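Local coordinates for protein sgbp-b (Bacteroides uniformis, PDB 7K44) that probably binds xyloglucan at the surface of a human gut bacterium, as a surface glycan-binding protein of a xyloglucan utilization locus, at residues Met150-Ile155 with Ser165-Ser170; Asn209-Tyr214 with Trp267-Ala272. All blocks are in the same frame, centred on the assembly; numbering follows the deposited sequence.

In the fold
Contacts 1 and 2 lie in different domains, their centres about 33 Å apart and their nearest atoms about 20 Å apart. Contact 1 joins strand 152-157 of one sheet of the IPT/TIG domain to strand 168-169 and the residue before it, at the edge of the facing sheet; it is partly buried, small and made by methyl groups alone. Contact 2 belongs to the xyloglucan-binding domain, where the four residues that touch are all buried and an indole ring and a backbone carbonyl enter the packing beside the aliphatic carbons. The two share no strand or loop. Segment 209-214 of contact 2 also runs on to a calcium ion, whereas no metal belongs to contact 1.

Contact 1 (Met150-Ile155 with Ser165-Ser170); sequences MDIVSI and STVTVS
Ile152 and Val169 meet between the two sheets of the IPT/TIG domain, an immunoglobulin-like beta sandwich of two four-stranded antiparallel sheets. Strand 152-157 belongs to one sheet; strand 168-169 is an outermost strand of the other, and Val167 comes just before it. What joins them is side chains reaching across the gap and not backbone pairing. The tight part is small. Ile152 CD1 sits 3.6 Å from Val169 CG2, the two side chains crossing at a slant, and the same CD1 lies at a looser 4.3 Å from Val167 CG1. Ile152 reaches this far because its chain is extended beyond CB (chi2 179°), which puts the delta methyl at the far end of the branch. Leu176, on the neighbouring strand 175-179, touches both Ile152 and Val169 and widens the apolar patch.

This closest approach is made by two partly exposed residues, whereas Ile155, the buried one of the four that touch, has a longer contact. The solvent side belongs to Val153 and Thr168, both exposed; Thr168 points away from segment 150-155. Val153 and Ser154 both face Thr193 in a classic beta bulge, which allows Ile152 and Ile155, three residues apart, to point inward alike. The backbones stay well separated throughout: the nearest CA atoms, those of Ile155 and Val167, are 9.1 Å apart. Ile155 also packs on Leu190 of its own sheet. It too is extended (chi2 -180°), and it meets Val167 tip to tip, with Ile155 CD1 4.0 Å from Val167 CG2.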
# COMPACT_ATOMS: atom_id res chain seq x y z
N MET A 150 14.76 -8.02 1.48
CA MET A 150 15.54 -9.15 1.00
C MET A 150 15.33 -10.37 1.90
O MET A 150 15.13 -10.25 3.11
CB MET A 150 17.02 -8.78 1.07
CG MET A 150 17.35 -8.15 2.43
SD MET A 150 18.63 -6.90 2.44
CE MET A 150 17.83 -5.58 1.55
N ASP A 151 15.41 -11.56 1.30
CA ASP A 151 15.38 -12.83 2.03
C ASP A 151 14.12 -12.96 2.89
O ASP A 151 14.17 -13.15 4.10
CB ASP A 151 16.65 -13.02 2.87
CG ASP A 151 17.91 -12.94 2.04
OD1 ASP A 151 17.91 -13.47 0.91
OD2 ASP A 151 18.88 -12.33 2.51
N ILE A 152 12.98 -12.86 2.22
CA ILE A 152 11.70 -12.94 2.91
C ILE A 152 11.48 -14.35 3.44
O ILE A 152 11.69 -15.34 2.73
CB ILE A 152 10.55 -12.50 1.99
CG1 ILE A 152 10.58 -10.99 1.81
CG2 ILE A 152 9.20 -12.93 2.57
CD1 ILE A 152 9.52 -10.48 0.91
N VAL A 153 11.04 -14.44 4.69
CA VAL A 153 10.67 -15.70 5.31
C VAL A 153 9.16 -15.89 5.35
O VAL A 153 8.67 -16.99 5.10
CB VAL A 153 11.29 -15.78 6.73
CG1 VAL A 153 10.77 -16.99 7.47
CG2 VAL A 153 12.81 -15.82 6.63
N SER A 154 8.42 -14.84 5.66
CA SER A 154 6.97 -14.99 5.78
C SER A 154 6.33 -13.62 5.70
O SER A 154 6.95 -12.59 5.99
CB SER A 154 6.59 -15.66 7.10
OG SER A 154 6.98 -14.87 8.21
N ILE A 155 5.06 -13.62 5.28
CA ILE A 155 4.18 -12.47 5.40
C ILE A 155 2.91 -12.96 6.09
O ILE A 155 2.25 -13.89 5.60
CB ILE A 155 3.86 -11.84 4.04
CG1 ILE A 155 5.16 -11.48 3.31
CG2 ILE A 155 2.98 -10.60 4.22
CD1 ILE A 155 4.96 -10.84 1.96
N SER A 165 4.44 -18.12 -3.09
CA SER A 165 4.48 -18.20 -4.55
C SER A 165 3.79 -17.01 -5.21
O SER A 165 4.02 -16.76 -6.40
CB SER A 165 3.87 -19.52 -5.02
OG SER A 165 2.46 -19.51 -4.90
N THR A 166 2.98 -16.25 -4.47
CA THR A 166 2.32 -15.06 -5.00
C THR A 166 3.11 -13.78 -4.76
O THR A 166 2.68 -12.72 -5.21
CB THR A 166 0.92 -14.91 -4.40
OG1 THR A 166 1.03 -14.38 -3.07
CG2 THR A 166 0.18 -16.24 -4.37
N VAL A 167 4.25 -13.86 -4.07
CA VAL A 167 5.02 -12.67 -3.70
C VAL A 167 5.98 -12.29 -4.81
O VAL A 167 6.69 -13.14 -5.37
CB VAL A 167 5.77 -12.89 -2.38
CG1 VAL A 167 6.55 -11.65 -2.00
CG2 VAL A 167 4.80 -13.25 -1.27
N THR A 168 6.02 -11.00 -5.12
CA THR A 168 7.01 -10.40 -6.01
C THR A 168 7.68 -9.26 -5.27
O THR A 168 6.99 -8.45 -4.64
CB THR A 168 6.33 -9.87 -7.27
OG1 THR A 168 5.55 -10.92 -7.87
CG2 THR A 168 7.36 -9.36 -8.27
N VAL A 169 9.01 -9.18 -5.31
CA VAL A 169 9.76 -8.14 -4.61
C VAL A 169 10.59 -7.37 -5.63
O VAL A 169 11.22 -7.97 -6.50
CB VAL A 169 10.66 -8.72 -3.50
CG1 VAL A 169 11.47 -7.62 -2.82
CG2 VAL A 169 9.83 -9.47 -2.48
N SER A 170 10.58 -6.04 -5.51
CA SER A 170 11.32 -5.19 -6.43
C SER A 170 12.81 -5.43 -6.27
O SER A 170 13.28 -5.95 -5.26
CB SER A 170 11.05 -3.72 -6.15
OG SER A 170 11.55 -3.33 -4.88

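Contact 2 (Asn209-Tyr214 with Trp267-Ala272). With CA (calcium ion), chain B.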
# COMPACT_ATOMS: atom_id res chain seq x y z
N ASN A 209 -14.20 -2.52 13.51
CA ASN A 209 -14.52 -1.12 13.26
C ASN A 209 -15.44 -0.92 12.07
O ASN A 209 -15.74 0.22 11.71
CB ASN A 209 -13.23 -0.32 13.07
CG ASN A 209 -12.38 -0.29 14.31
OD1 ASN A 209 -11.92 -1.34 14.78
ND2 ASN A 209 -12.15 0.90 14.85
N ILE A 210 -15.93 -2.01 11.46
CA ILE A 210 -16.84 -1.93 10.33
C ILE A 210 -18.20 -1.42 10.79
O ILE A 210 -18.76 -1.93 11.77
CB ILE A 210 -16.96 -3.31 9.66
CG1 ILE A 210 -15.69 -3.65 8.89
CG2 ILE A 210 -18.18 -3.37 8.74
CD1 ILE A 210 -15.56 -2.88 7.56
N VAL A 211 -18.72 -0.42 10.08
CA VAL A 211 -20.06 0.12 10.33
C VAL A 211 -21.06 -0.24 9.24
O VAL A 211 -22.28 -0.09 9.45
CB VAL A 211 -20.04 1.64 10.58
CG1 VAL A 211 -19.10 1.97 11.73
CG2 VAL A 211 -19.64 2.40 9.31
N LEU A 212 -20.59 -0.70 8.08
CA LEU A 212 -21.48 -1.08 6.99
C LEU A 212 -20.71 -1.99 6.05
O LEU A 212 -19.68 -1.58 5.49
CB LEU A 212 -21.96 0.16 6.23
CG LEU A 212 -22.74 -0.13 4.94
CD1 LEU A 212 -24.06 -0.86 5.23
CD2 LEU A 212 -23.04 1.14 4.17
N ASN A 213 -21.20 -3.21 5.87
CA ASN A 213 -20.57 -4.12 4.91
C ASN A 213 -21.55 -4.83 4.00
O ASN A 213 -21.12 -5.69 3.22
CB ASN A 213 -19.62 -5.13 5.60
CG ASN A 213 -20.34 -6.14 6.46
OD1 ASN A 213 -21.57 -6.22 6.46
ND2 ASN A 213 -19.57 -6.90 7.22
N TYR A 214 -22.84 -4.52 4.07
CA TYR A 214 -23.87 -5.09 3.21
C TYR A 214 -24.06 -6.58 3.42
O TYR A 214 -24.76 -7.23 2.63
CB TYR A 214 -23.62 -4.79 1.74
CG TYR A 214 -23.57 -3.31 1.44
CD1 TYR A 214 -24.67 -2.50 1.69
CD2 TYR A 214 -22.44 -2.74 0.88
CE1 TYR A 214 -24.65 -1.14 1.40
CE2 TYR A 214 -22.40 -1.38 0.57
CZ TYR A 214 -23.51 -0.60 0.83
OH TYR A 214 -23.52 0.74 0.53
N TRP A 267 -23.20 2.02 14.22
CA TRP A 267 -22.10 2.83 14.73
C TRP A 267 -21.57 2.36 16.09
O TRP A 267 -20.60 2.93 16.58
CB TRP A 267 -22.51 4.30 14.80
CG TRP A 267 -22.99 4.84 13.47
CD1 TRP A 267 -24.28 4.96 13.05
CD2 TRP A 267 -22.17 5.31 12.39
NE1 TRP A 267 -24.32 5.47 11.78
CE2 TRP A 267 -23.04 5.70 11.35
CE3 TRP A 267 -20.79 5.42 12.20
CZ2 TRP A 267 -22.58 6.22 10.15
CZ3 TRP A 267 -20.32 5.94 10.99
CH2 TRP A 267 -21.22 6.33 9.98
N GLY A 268 -22.16 1.32 16.68
CA GLY A 268 -21.77 0.90 18.01
C GLY A 268 -20.53 0.03 18.07
O GLY A 268 -20.60 -1.12 18.50
N ILE A 269 -19.39 0.58 17.64
CA ILE A 269 -18.15 -0.18 17.65
C ILE A 269 -17.74 -0.51 19.08
O ILE A 269 -17.84 0.33 19.98
CB ILE A 269 -17.06 0.62 16.91
CG1 ILE A 269 -17.39 0.73 15.42
CG2 ILE A 269 -15.68 -0.01 17.11
CD1 ILE A 269 -16.60 1.81 14.69
N ASP A 270 -17.31 -1.75 19.29
CA ASP A 270 -16.78 -2.19 20.58
C ASP A 270 -15.73 -1.20 21.08
O ASP A 270 -14.80 -0.85 20.36
CB ASP A 270 -16.14 -3.57 20.37
CG ASP A 270 -15.57 -4.18 21.65
OD1 ASP A 270 -15.48 -3.50 22.69
OD2 ASP A 270 -15.20 -5.38 21.59
N THR A 271 -15.89 -0.75 22.34
CA THR A 271 -14.99 0.26 22.89
C THR A 271 -13.56 -0.25 23.02
O THR A 271 -12.64 0.57 23.10
CB THR A 271 -15.48 0.76 24.25
OG1 THR A 271 -15.63 -0.35 25.14
CG2 THR A 271 -16.81 1.48 24.11
N ALA A 272 -13.35 -1.56 23.06
CA ALA A 272 -11.99 -2.08 23.10
C ALA A 272 -11.24 -1.80 21.81
O ALA A 272 -10.00 -1.86 21.79
CB ALA A 272 -11.99 -3.58 23.40
CA CA B . -19.51 -6.86 1.83
O HOH W 1 -17.91 -7.06 3.62
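Val211 lies over one face of the Trp267 indole, toward the rim of the six-membered ring. Its CB stands 4.1 Å above the ring plane, and its two methyls each take a neighbouring ring atom: Val211 CG1 is 3.9 Å from Trp267 CE3, while Val211 CG2 is 4.0 Å from Trp267 CZ3. Trp267 sets out from its CA away from segment 209-214, yet the length of the indole brings the face of its six-membered ring back to the valine; at the other end NE1 bonds to Asp356 O. Val211 CG1 is shared, since Ile269 CD1 lies 3.9 Å from it with the two side chains slanting across each other. The CB of Ile269 points toward segment 209-214; CG1 is anti to its own carbonyl carbon (chi1 -67°) and the chain is extended beyond it, carrying CD1 over the backbone of Asn209, 3.5 Å from Asn209 O. Farther along, Asn213 O and a water bind the calcium ion, joined by carboxylate oxygens of Asp215 and Asp378 and backbone carbonyls of Asp241 and Lys243. Val211 and Leu212, both facing Phe380, form a classic beta bulge at this corner of the glycan-binding domain.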